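Local atomic coordinates of terminal oxygenase component of carbazole 1,9a-dioxygenase (Sphingomonas, PDB entry 3GKQ), a protein that probably catalyses the first dioxygenation of carbazole, as a Rieske non-heme iron oxygenase that takes electrons from a ferredoxin partner. Residues R303-S307 with E308-R312; F314-E317 with F318-W322; K321-L325 with A326-F330; R339-E342 with P343-D347; R361-I364 with E365-L369. One frame throughout, in Å; residues are numbered along the deposited sequence.

Overall arrangement
The five contacts follow one another along the chain, all within the C-terminal ring-hydroxylase portion. Contacts 1, 2 and 3 climb one helix, 308-328: contact 1 turns strand 294-304 into its first turn, contact 2 lies in its middle, and contact 3 shares Lys321 and Trp322 with contact 2 and runs out of the helix beside the mononuclear iron. Neighbouring centres are about 12 and 10 Å apart. Contact 4, on the next helix 332-346, has its centre about 26 Å from that of contact 3; contact 5, its centre about 19 Å from that of contact 4, lies on helix 361-373. Helix 308-328 thus runs from the surface along the sheet to the iron site, while contact 4 lies at the subunit interface.

Contact 1 (R303-S307 with E308-R312); sequences RRVGS and EEEAR
Val305 and Ala311, their CA atoms 6.0 Å apart, bracket the place where the chain leaves strand 294-304 and winds into the first turn of helix 308-328, the turn closed by Ala311 N bonding to Ser307 O at 3.1 Å. Across this bend the side chains of Val305 and Glu310 pass each other head to tail. Val305 CG1 packs against the aliphatic part of Glu310, 3.4 Å from its CG, and also reaches Ala311 CB. With chi1 at 39°, Glu310 CG sits between its own backbone N and carbonyl carbon, and the extended chain beyond it carries the carboxylate towards the loop that precedes the helix. There OE2 accepts from Gly306 N at 2.6 Å (N-H...O 158°), met on its anti side and somewhat out of the carboxylate plane, so the third helical residue bonds back to the residue before the cap. Ser307 is the N-cap of the helix: its OG takes weak bonds from Glu309 N and, more nearly straight at 169°, from Glu310 N at 3.3 Å. The same OG lies 3.0 Å from Glu310 CG, a close contact. A water accepts from Arg303 NH1 and donates to Glu310 O, 2.7 Å away, while Arg303 NH2 forms a salt bridge with Glu317 two turns up the helix.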
# COMPACT_ATOMS: atom_id res chain seq x y z
N ARG A 303 29.00 -5.00 31.18
CA ARG A 303 29.41 -5.11 32.57
C ARG A 303 30.91 -5.35 32.64
O ARG A 303 31.44 -6.23 31.97
CB ARG A 303 28.69 -6.26 33.28
CG ARG A 303 29.26 -6.56 34.67
CD ARG A 303 28.53 -7.70 35.36
NE ARG A 303 27.22 -7.27 35.85
CZ ARG A 303 26.29 -8.10 36.32
NH1 ARG A 303 26.52 -9.41 36.35
NH2 ARG A 303 25.13 -7.62 36.74
N ARG A 304 31.58 -4.54 33.45
CA ARG A 304 33.02 -4.67 33.63
C ARG A 304 33.28 -6.02 34.30
O ARG A 304 32.72 -6.32 35.35
CB ARG A 304 33.54 -3.53 34.51
CG ARG A 304 34.98 -3.68 34.94
CD ARG A 304 35.47 -2.47 35.73
NE ARG A 304 36.84 -2.65 36.18
CZ ARG A 304 37.56 -1.70 36.78
NH1 ARG A 304 37.04 -0.51 37.00
NH2 ARG A 304 38.82 -1.96 37.15
N VAL A 305 34.12 -6.85 33.67
CA VAL A 305 34.42 -8.18 34.21
C VAL A 305 35.93 -8.41 34.38
O VAL A 305 36.74 -7.92 33.59
CB VAL A 305 33.83 -9.28 33.29
CG1 VAL A 305 34.34 -10.64 33.70
CG2 VAL A 305 32.31 -9.26 33.38
N GLY A 306 36.29 -9.17 35.42
CA GLY A 306 37.69 -9.45 35.68
C GLY A 306 38.08 -10.91 35.59
O GLY A 306 39.25 -11.26 35.78
N SER A 307 37.12 -11.79 35.31
CA SER A 307 37.40 -13.21 35.20
C SER A 307 36.40 -13.89 34.28
O SER A 307 35.27 -13.44 34.13
CB SER A 307 37.36 -13.87 36.57
OG SER A 307 36.03 -13.89 37.08
N GLU A 308 36.83 -14.99 33.67
CA GLU A 308 35.97 -15.74 32.76
C GLU A 308 34.78 -16.33 33.52
O GLU A 308 33.82 -16.81 32.91
CB GLU A 308 36.77 -16.85 32.08
CG GLU A 308 36.00 -17.64 31.03
CD GLU A 308 35.43 -16.76 29.93
OE1 GLU A 308 36.19 -15.98 29.32
OE2 GLU A 308 34.20 -16.85 29.67
N GLU A 309 34.83 -16.29 34.84
CA GLU A 309 33.74 -16.82 35.65
C GLU A 309 32.61 -15.81 35.78
O GLU A 309 31.44 -16.16 35.60
CB GLU A 309 34.23 -17.21 37.05
CG GLU A 309 33.18 -17.95 37.86
CD GLU A 309 33.57 -18.13 39.31
OE1 GLU A 309 33.63 -17.12 40.05
OE2 GLU A 309 33.83 -19.29 39.72
N GLU A 310 32.94 -14.57 36.11
CA GLU A 310 31.89 -13.56 36.23
C GLU A 310 31.41 -13.16 34.84
O GLU A 310 30.36 -12.54 34.70
CB GLU A 310 32.36 -12.35 37.04
CG GLU A 310 33.79 -11.91 36.80
CD GLU A 310 34.24 -10.88 37.83
OE1 GLU A 310 34.06 -11.14 39.04
OE2 GLU A 310 34.77 -9.82 37.43
N ALA A 311 32.18 -13.52 33.82
CA ALA A 311 31.81 -13.24 32.45
C ALA A 311 30.67 -14.20 32.10
O ALA A 311 29.65 -13.79 31.56
CB ALA A 311 32.99 -13.46 31.52
N ARG A 312 30.86 -15.47 32.44
CA ARG A 312 29.84 -16.48 32.19
C ARG A 312 28.64 -16.22 33.09
O ARG A 312 27.51 -16.59 32.77
CB ARG A 312 30.37 -17.89 32.45
CG ARG A 312 31.38 -18.40 31.42
CD ARG A 312 31.49 -19.92 31.47
NE ARG A 312 31.94 -20.40 32.78
CZ ARG A 312 33.16 -20.20 33.27
NH1 ARG A 312 34.06 -19.53 32.56
NH2 ARG A 312 33.47 -20.66 34.48
O HOH W 1 29.40 -10.71 36.36

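Contact 2 (F314-E317 with F318-W322); sequences FEAE and FREKW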
# COMPACT_ATOMS: atom_id res chain seq x y z
N PHE A 314 27.58 -13.11 34.06
CA PHE A 314 26.83 -12.01 33.48
C PHE A 314 26.01 -12.51 32.29
O PHE A 314 24.82 -12.21 32.17
CB PHE A 314 27.77 -10.90 33.02
CG PHE A 314 27.10 -9.82 32.21
CD1 PHE A 314 25.92 -9.22 32.67
CD2 PHE A 314 27.63 -9.39 31.00
CE1 PHE A 314 25.30 -8.22 31.93
CE2 PHE A 314 27.01 -8.39 30.26
CZ PHE A 314 25.84 -7.81 30.72
N GLU A 315 26.65 -13.29 31.43
CA GLU A 315 26.00 -13.85 30.26
C GLU A 315 24.71 -14.56 30.69
O GLU A 315 23.67 -14.42 30.04
CB GLU A 315 26.95 -14.82 29.56
CG GLU A 315 26.51 -15.32 28.19
CD GLU A 315 25.30 -16.22 28.24
OE1 GLU A 315 25.21 -17.05 29.17
OE2 GLU A 315 24.44 -16.11 27.34
N ALA A 316 24.80 -15.32 31.78
CA ALA A 316 23.64 -16.05 32.29
C ALA A 316 22.58 -15.11 32.84
O ALA A 316 21.38 -15.30 32.61
CB ALA A 316 24.09 -17.03 33.38
N GLU A 317 23.01 -14.10 33.58
CA GLU A 317 22.09 -13.13 34.16
C GLU A 317 21.40 -12.33 33.05
O GLU A 317 20.22 -11.99 33.16
CB GLU A 317 22.85 -12.19 35.10
CG GLU A 317 21.97 -11.17 35.79
CD GLU A 317 22.71 -10.36 36.84
OE1 GLU A 317 23.75 -9.75 36.49
OE2 GLU A 317 22.26 -10.34 38.01
N PHE A 318 22.15 -12.03 31.99
CA PHE A 318 21.62 -11.28 30.85
C PHE A 318 20.42 -12.02 30.27
O PHE A 318 19.33 -11.46 30.13
CB PHE A 318 22.69 -11.13 29.77
CG PHE A 318 22.19 -10.50 28.49
CD1 PHE A 318 21.99 -9.12 28.41
CD2 PHE A 318 21.90 -11.28 27.38
CE1 PHE A 318 21.51 -8.54 27.23
CE2 PHE A 318 21.41 -10.71 26.20
CZ PHE A 318 21.22 -9.33 26.13
N ARG A 319 20.63 -13.29 29.94
CA ARG A 319 19.60 -14.14 29.37
C ARG A 319 18.43 -14.42 30.31
O ARG A 319 17.27 -14.27 29.94
CB ARG A 319 20.20 -15.48 28.93
CG ARG A 319 20.95 -15.45 27.61
CD ARG A 319 21.67 -16.78 27.34
NE ARG A 319 20.89 -17.93 27.79
CZ ARG A 319 21.08 -18.54 28.96
NH1 ARG A 319 22.02 -18.12 29.80
NH2 ARG A 319 20.31 -19.57 29.30
N GLU A 320 18.76 -14.84 31.52
CA GLU A 320 17.75 -15.20 32.51
C GLU A 320 17.00 -14.08 33.22
O GLU A 320 15.89 -14.29 33.69
CB GLU A 320 18.39 -16.12 33.55
CG GLU A 320 18.69 -17.52 33.03
CD GLU A 320 19.84 -18.19 33.76
OE1 GLU A 320 19.96 -18.00 34.99
OE2 GLU A 320 20.62 -18.91 33.10
N LYS A 321 17.58 -12.89 33.28
CA LYS A 321 16.91 -11.80 34.00
C LYS A 321 16.68 -10.50 33.24
O LYS A 321 15.55 -10.10 32.99
CB LYS A 321 17.69 -11.50 35.28
CG LYS A 321 17.08 -10.42 36.16
CD LYS A 321 17.92 -10.22 37.43
CE LYS A 321 17.27 -9.26 38.40
NZ LYS A 321 18.06 -9.12 39.67
N TRP A 322 17.77 -9.83 32.88
CA TRP A 322 17.72 -8.54 32.22
C TRP A 322 16.98 -8.41 30.89
O TRP A 322 16.39 -7.37 30.61
CB TRP A 322 19.14 -8.00 32.10
CG TRP A 322 19.79 -7.92 33.44
CD1 TRP A 322 20.93 -8.56 33.84
CD2 TRP A 322 19.33 -7.19 34.58
NE1 TRP A 322 21.21 -8.27 35.15
CE2 TRP A 322 20.24 -7.43 35.64
CE3 TRP A 322 18.23 -6.35 34.82
CZ2 TRP A 322 20.08 -6.87 36.91
CZ3 TRP A 322 18.07 -5.79 36.09
CH2 TRP A 322 19.00 -6.05 37.11
O HOH W 2 21.13 -8.65 39.92
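The indole of Trp322 has the carboxylate of Glu317 at its edge, with OE1 in the ring plane, and the aliphatic chain of Lys321 on one face, where CD stands 4.0 Å above the plane towards the rim. Glu317 and Trp322 extend next to one another in a common direction, their carboxylate and ring planes turned 66° apart. With Glu317 CG anti to the backbone N (chi1 -178°), CG comes within 3.1 Å of Trp322 NE1, and the extended chain beyond sets OE1 at the ring edge. OE1 is not hydrogen-bonded to that indole nitrogen, because the angle is poor; its strong partner is Arg303. The other oxygen, OE2, accepts from a water at 2.8 Å, and this water in turn accepts from Lys321 NZ, linking two opposite charges that do not touch directly. On another side of the helix the guanidinium of Arg319 lies within 12° of parallel to the carboxylate of Glu315, and NH1 makes a weak, salt-bridging bond to OE1 at 3.4 Å. A long interaction from NH1 to Glu320 OE2 extends this into a small charge network. The backbone widens here into a pi-type turn: Glu317 O accepts from Lys321 N at 2.8 Å and from Trp322 N at 3.3 Å, the two donors arriving from opposite faces of the carbonyl plane. Phe314, Phe318 and Trp322 all press on Leu301 of strand 294-304, and both phenylalanines meet the ring of His164 on strand 161-170, seating the helix against the sheet.

Contact 3 (K321-L325 with A326-F330); sequences KWVEL and ALNGF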
# COMPACT_ATOMS: atom_id res chain seq x y z
N LYS A 321 17.58 -12.89 33.28
CA LYS A 321 16.91 -11.80 34.00
C LYS A 321 16.68 -10.50 33.24
O LYS A 321 15.55 -10.10 32.99
CB LYS A 321 17.69 -11.50 35.28
CG LYS A 321 17.08 -10.42 36.16
CD LYS A 321 17.92 -10.22 37.43
CE LYS A 321 17.27 -9.26 38.40
NZ LYS A 321 18.06 -9.12 39.67
N TRP A 322 17.77 -9.83 32.88
CA TRP A 322 17.72 -8.54 32.22
C TRP A 322 16.98 -8.41 30.89
O TRP A 322 16.39 -7.37 30.61
CB TRP A 322 19.14 -8.00 32.10
CG TRP A 322 19.79 -7.92 33.44
CD1 TRP A 322 20.93 -8.56 33.84
CD2 TRP A 322 19.33 -7.19 34.58
NE1 TRP A 322 21.21 -8.27 35.15
CE2 TRP A 322 20.24 -7.43 35.64
CE3 TRP A 322 18.23 -6.35 34.82
CZ2 TRP A 322 20.08 -6.87 36.91
CZ3 TRP A 322 18.07 -5.79 36.09
CH2 TRP A 322 19.00 -6.05 37.11
N VAL A 323 17.01 -9.45 30.06
CA VAL A 323 16.32 -9.38 28.78
C VAL A 323 14.82 -9.12 28.96
O VAL A 323 14.28 -8.19 28.36
CB VAL A 323 16.52 -10.68 27.95
CG1 VAL A 323 15.52 -10.74 26.81
CG2 VAL A 323 17.94 -10.71 27.38
N GLU A 324 14.16 -9.92 29.79
CA GLU A 324 12.72 -9.75 29.99
C GLU A 324 12.34 -8.65 30.98
O GLU A 324 11.29 -8.02 30.84
CB GLU A 324 12.09 -11.07 30.46
CG GLU A 324 12.08 -12.17 29.42
CD GLU A 324 11.47 -11.75 28.09
OE1 GLU A 324 10.51 -10.94 28.09
OE2 GLU A 324 11.93 -12.25 27.04
N LEU A 325 13.17 -8.42 31.99
CA LEU A 325 12.88 -7.41 33.00
C LEU A 325 13.14 -5.98 32.55
O LEU A 325 12.39 -5.06 32.90
CB LEU A 325 13.71 -7.69 34.27
CG LEU A 325 13.10 -7.49 35.66
CD1 LEU A 325 14.19 -6.98 36.59
CD2 LEU A 325 11.94 -6.52 35.64
N ALA A 326 14.21 -5.78 31.79
CA ALA A 326 14.56 -4.43 31.34
C ALA A 326 14.47 -4.19 29.84
O ALA A 326 13.66 -3.37 29.39
CB ALA A 326 15.97 -4.10 31.83
N LEU A 327 15.28 -4.90 29.06
CA LEU A 327 15.29 -4.72 27.61
C LEU A 327 13.88 -4.73 27.02
O LEU A 327 13.59 -3.96 26.10
CB LEU A 327 16.17 -5.77 26.94
CG LEU A 327 17.63 -5.76 27.42
CD1 LEU A 327 18.50 -6.57 26.46
CD2 LEU A 327 18.15 -4.33 27.50
N ASN A 328 13.02 -5.60 27.53
CA ASN A 328 11.64 -5.67 27.06
C ASN A 328 10.72 -5.02 28.10
O ASN A 328 9.91 -4.16 27.77
CB ASN A 328 11.20 -7.12 26.83
CG ASN A 328 12.02 -7.82 25.75
OD1 ASN A 328 12.66 -7.18 24.92
ND2 ASN A 328 11.98 -9.15 25.75
N GLY A 329 10.88 -5.43 29.35
CA GLY A 329 10.06 -4.91 30.43
C GLY A 329 10.08 -3.41 30.62
O GLY A 329 9.09 -2.83 31.08
N PHE A 330 11.20 -2.78 30.28
CA PHE A 330 11.34 -1.34 30.42
C PHE A 330 11.27 -0.61 29.08
O PHE A 330 10.54 0.38 28.94
CB PHE A 330 12.67 -1.02 31.10
CG PHE A 330 12.84 0.44 31.44
CD1 PHE A 330 12.31 0.96 32.62
CD2 PHE A 330 13.54 1.29 30.59
CE1 PHE A 330 12.47 2.31 32.95
CE2 PHE A 330 13.71 2.64 30.91
CZ PHE A 330 13.18 3.14 32.10
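Glu324 and Asn328, one helical turn apart, cross obliquely, with carboxylate and amide planes 62° from each other. Glu324 is bent at chi2 (-53°), which turns its carboxylate forward along the helix, towards Asn328, until OE1 accepts from Asn328 ND2 at 3.3 Å, a bond that is weak by length but nearly straight at 171°. Val323 runs beside Asn328 in the same direction, its CG1 4.0 Å from ND2. The other end of the amide, OD1, accepts from Gln166 NE2 on strand 161-170. Were Asn328 an alanine, Glu324 OE1 and Gln166 NE2 would probably both lose their shared partner, and with it one tie between this turn and strand 161-170. The turns here are of the wider pi type: Trp322 O accepts from Ala326 N at 2.9 Å and from Leu327 N at 3.1 Å, and Asn328 N bonds to Val323 O. Gly329 CA lies 3.4 Å from Leu325 O, where a CB would clash with the carbonyls. Beyond it Phe330 stacks on His190, a ligand of the mononuclear iron. One amide therefore uses both its polar ends, joining a surface carboxylate to the sheet just where the chain turns towards the metal.

Contact 4 (R339-E342 with P343-D347); sequences RSME and PFYAD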
# COMPACT_ATOMS: atom_id res chain seq x y z
N ARG A 339 6.65 5.14 17.40
CA ARG A 339 5.62 4.96 16.38
C ARG A 339 4.59 6.09 16.37
O ARG A 339 4.11 6.48 15.30
CB ARG A 339 4.91 3.62 16.58
CG ARG A 339 5.86 2.44 16.51
CD ARG A 339 5.13 1.11 16.58
NE ARG A 339 4.28 0.90 15.41
CZ ARG A 339 3.84 -0.28 15.02
NH1 ARG A 339 4.17 -1.38 15.70
NH2 ARG A 339 3.08 -0.38 13.94
N SER A 340 4.27 6.62 17.54
CA SER A 340 3.28 7.69 17.60
C SER A 340 3.84 9.02 17.12
O SER A 340 3.10 9.84 16.58
CB SER A 340 2.72 7.85 19.02
OG SER A 340 1.47 8.52 18.97
N MET A 341 5.14 9.24 17.32
CA MET A 341 5.76 10.48 16.84
C MET A 341 6.01 10.41 15.34
O MET A 341 5.96 11.42 14.64
CB MET A 341 7.11 10.74 17.51
CG MET A 341 7.06 11.26 18.93
SD MET A 341 8.65 11.96 19.40
CE MET A 341 9.65 10.48 19.50
N GLU A 342 6.28 9.20 14.85
CA GLU A 342 6.60 8.95 13.44
C GLU A 342 5.84 9.78 12.41
O GLU A 342 6.44 10.57 11.69
CB GLU A 342 6.49 7.45 13.14
CG GLU A 342 6.65 7.04 11.66
CD GLU A 342 8.01 7.38 11.06
OE1 GLU A 342 8.96 7.71 11.81
OE2 GLU A 342 8.13 7.31 9.82
N PRO A 343 4.50 9.63 12.33
CA PRO A 343 3.77 10.42 11.33
C PRO A 343 3.90 11.94 11.44
O PRO A 343 3.86 12.64 10.43
CB PRO A 343 2.32 9.94 11.49
CG PRO A 343 2.26 9.50 12.94
CD PRO A 343 3.58 8.80 13.14
N PHE A 344 4.07 12.44 12.65
CA PHE A 344 4.20 13.88 12.86
C PHE A 344 5.49 14.41 12.23
O PHE A 344 5.53 15.53 11.72
CB PHE A 344 4.20 14.20 14.36
CG PHE A 344 4.11 15.67 14.68
CD1 PHE A 344 3.04 16.44 14.21
CD2 PHE A 344 5.04 16.27 15.52
CE1 PHE A 344 2.91 17.78 14.57
CE2 PHE A 344 4.92 17.61 15.89
CZ PHE A 344 3.86 18.37 15.42
N TYR A 345 6.54 13.59 12.24
CA TYR A 345 7.83 13.99 11.69
C TYR A 345 8.15 13.42 10.30
O TYR A 345 9.05 13.91 9.63
CB TYR A 345 8.95 13.61 12.66
CG TYR A 345 8.94 14.40 13.95
CD1 TYR A 345 9.54 15.65 14.03
CD2 TYR A 345 8.27 13.92 15.08
CE1 TYR A 345 9.48 16.42 15.19
CE2 TYR A 345 8.20 14.68 16.26
CZ TYR A 345 8.81 15.92 16.30
OH TYR A 345 8.74 16.69 17.44
N ALA A 346 7.43 12.39 9.87
CA ALA A 346 7.70 11.76 8.58
C ALA A 346 7.66 12.71 7.38
O ALA A 346 8.42 12.53 6.43
CB ALA A 346 6.73 10.60 8.35
N ASP A 347 6.80 13.72 7.43
CA ASP A 347 6.70 14.68 6.33
C ASP A 347 7.40 16.00 6.62
O ASP A 347 7.14 17.00 5.95
CB ASP A 347 5.22 14.95 6.00
CG ASP A 347 4.43 15.39 7.22
OD1 ASP A 347 5.03 15.97 8.15
OD2 ASP A 347 3.20 15.16 7.24
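Tyr345 reaches back alongside Met341, one turn earlier in helix 332-346. Its CB lies 4.1 Å from Glu342 O, and with CG anti to the carbonyl carbon (chi1 -68°) the ring is directed along the preceding turn. CD2 comes 3.4 Å from Met341 O, which sits at the ring edge near its plane, and 4.2 Å from Met341 CB. One atom further, CE2 is 4.2 Å from Met341 SD; the sulfur stands 5.3 Å from the centroid of the Tyr345 ring, 62° off the normal, an oblique Met-aromatic contact. Phe344 CD2 lies over one face of the ring towards the rim. At the tip, OH is hydrogen-bonded both to Glu354 and to Arg75 of a second subunit. The backbone beneath is kinked at Pro343, which has no N-H to offer: its CD occupies the place beside Arg339 O, at 3.2 Å. The turn recovers after it, with Tyr345 N bonding to Met341 O and Ala346 N to Glu342 O at 2.8 Å. Glu342, bent at chi2, brings OE2 alongside Ala346 CB, while OE1 accepts from Asn173 N. Ser340 OG bonds to Asp81 and Thr78 of the second subunit, and Met341 packs on its Val77. Arg75 and Val77 belong to the pocket of the Rieske cluster in that subunit; the Tyr345 and Ser340 hydroxyls both bond across the subunit boundary, beside that cluster, where, as in related oxygenases, electrons probably pass between subunits.

Contact 5 (R361-I364 with E365-L369); sequences RAII and EWRRL
Arg361 runs alongside Glu365, one turn on, the two side chains leaving the helix in a common direction and joined by a salt bridge spaced four residues apart at the start of helix 361-373. This C-terminal helix packs over the antiparallel sheet, consistent with the helix-grip fold of Bet v 1-like domains, Glu365 touching strands 216-219 and 227-230. A bend at chi2 of Arg361 (60°) brings NE to 3.2 Å from Glu365 OE2, and the bond is almost straight at 171°. The oxygen lies in the guanidinium plane but is approached from above the plane of its own carboxylate, the two groups standing 64° apart. NH1 of Arg361 has a stronger partner in Glu213. Replacing Arg361 by a leucine would probably leave Glu213 and Glu365 without their shared counter-charge and the Glu365 carboxylate less firmly oriented. On the buried side Ile363 CD1 meets Trp366 CD1 at 3.5 Å; on the outer side Ile364 CG2 lies 4.1 Å from Arg368 CD. Arg367 is doubly paired, NH1 with Glu179 and NH2 with Glu354, and makes a cation-pi contact with Trp18. Its aliphatic CD lies 4.2 Å from Ile363 CG1, and its NE is buried with no hydrogen-bond partner.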
# COMPACT_ATOMS: atom_id res chain seq x y z
N ARG A 361 16.09 20.91 25.77
CA ARG A 361 17.34 21.58 25.45
C ARG A 361 18.39 20.54 25.04
O ARG A 361 19.21 20.79 24.16
CB ARG A 361 17.85 22.38 26.65
CG ARG A 361 19.25 22.99 26.49
CD ARG A 361 19.32 23.95 25.31
NE ARG A 361 20.64 24.55 25.17
CZ ARG A 361 21.10 25.55 25.92
NH1 ARG A 361 20.34 26.08 26.87
NH2 ARG A 361 22.33 26.02 25.72
N ALA A 362 18.34 19.38 25.67
CA ALA A 362 19.28 18.31 25.37
C ALA A 362 19.16 17.78 23.94
O ALA A 362 20.16 17.67 23.23
CB ALA A 362 19.10 17.16 26.36
N ILE A 363 17.94 17.47 23.50
CA ILE A 363 17.74 16.96 22.15
C ILE A 363 18.15 18.02 21.13
O ILE A 363 18.70 17.70 20.07
CB ILE A 363 16.27 16.53 21.90
CG1 ILE A 363 16.17 15.72 20.61
CG2 ILE A 363 15.38 17.75 21.77
CD1 ILE A 363 17.01 14.45 20.63
N ILE A 364 17.88 19.28 21.44
CA ILE A 364 18.24 20.37 20.55
C ILE A 364 19.76 20.42 20.38
O ILE A 364 20.26 20.66 19.29
CB ILE A 364 17.73 21.72 21.09
CG1 ILE A 364 16.20 21.74 21.02
CG2 ILE A 364 18.30 22.87 20.28
CD1 ILE A 364 15.57 22.94 21.70
N GLU A 365 20.49 20.19 21.47
CA GLU A 365 21.95 20.20 21.40
C GLU A 365 22.44 19.05 20.53
O GLU A 365 23.44 19.17 19.83
CB GLU A 365 22.57 20.10 22.80
CG GLU A 365 22.50 21.39 23.60
CD GLU A 365 23.15 22.55 22.87
OE1 GLU A 365 24.33 22.43 22.49
OE2 GLU A 365 22.47 23.59 22.68
N TRP A 366 21.73 17.93 20.59
CA TRP A 366 22.09 16.77 19.78
C TRP A 366 21.87 17.07 18.29
O TRP A 366 22.72 16.78 17.45
CB TRP A 366 21.28 15.54 20.21
CG TRP A 366 20.97 14.58 19.09
CD1 TRP A 366 19.75 14.39 18.50
CD2 TRP A 366 21.88 13.72 18.41
NE1 TRP A 366 19.85 13.47 17.49
CE2 TRP A 366 21.15 13.04 17.41
CE3 TRP A 366 23.26 13.46 18.54
CZ2 TRP A 366 21.74 12.10 16.55
CZ3 TRP A 366 23.84 12.53 17.68
CH2 TRP A 366 23.09 11.87 16.69
N ARG A 367 20.72 17.66 17.97
CA ARG A 367 20.40 17.98 16.59
C ARG A 367 21.43 18.95 16.00
O ARG A 367 21.81 18.83 14.83
CB ARG A 367 18.98 18.55 16.50
CG ARG A 367 18.02 17.79 17.42
CD ARG A 367 16.65 17.48 16.87
NE ARG A 367 15.77 18.64 16.81
CZ ARG A 367 14.48 18.63 17.15
NH1 ARG A 367 13.89 17.52 17.58
NH2 ARG A 367 13.77 19.74 17.02
N ARG A 368 21.89 19.90 16.81
CA ARG A 368 22.89 20.87 16.36
C ARG A 368 24.24 20.18 16.14
O ARG A 368 24.89 20.37 15.11
CB ARG A 368 23.05 22.00 17.38
CG ARG A 368 21.82 22.88 17.55
CD ARG A 368 21.98 23.81 18.75
NE ARG A 368 23.04 24.80 18.55
CZ ARG A 368 22.85 25.99 17.98
NH1 ARG A 368 21.64 26.35 17.57
NH2 ARG A 368 23.88 26.82 17.83
N LEU A 369 24.65 19.38 17.12
CA LEU A 369 25.92 18.67 17.02
C LEU A 369 25.90 17.69 15.86
O LEU A 369 26.84 17.64 15.06
CB LEU A 369 26.22 17.94 18.34
CG LEU A 369 27.51 17.10 18.38
CD1 LEU A 369 28.14 17.18 19.76
CD2 LEU A 369 27.20 15.66 18.01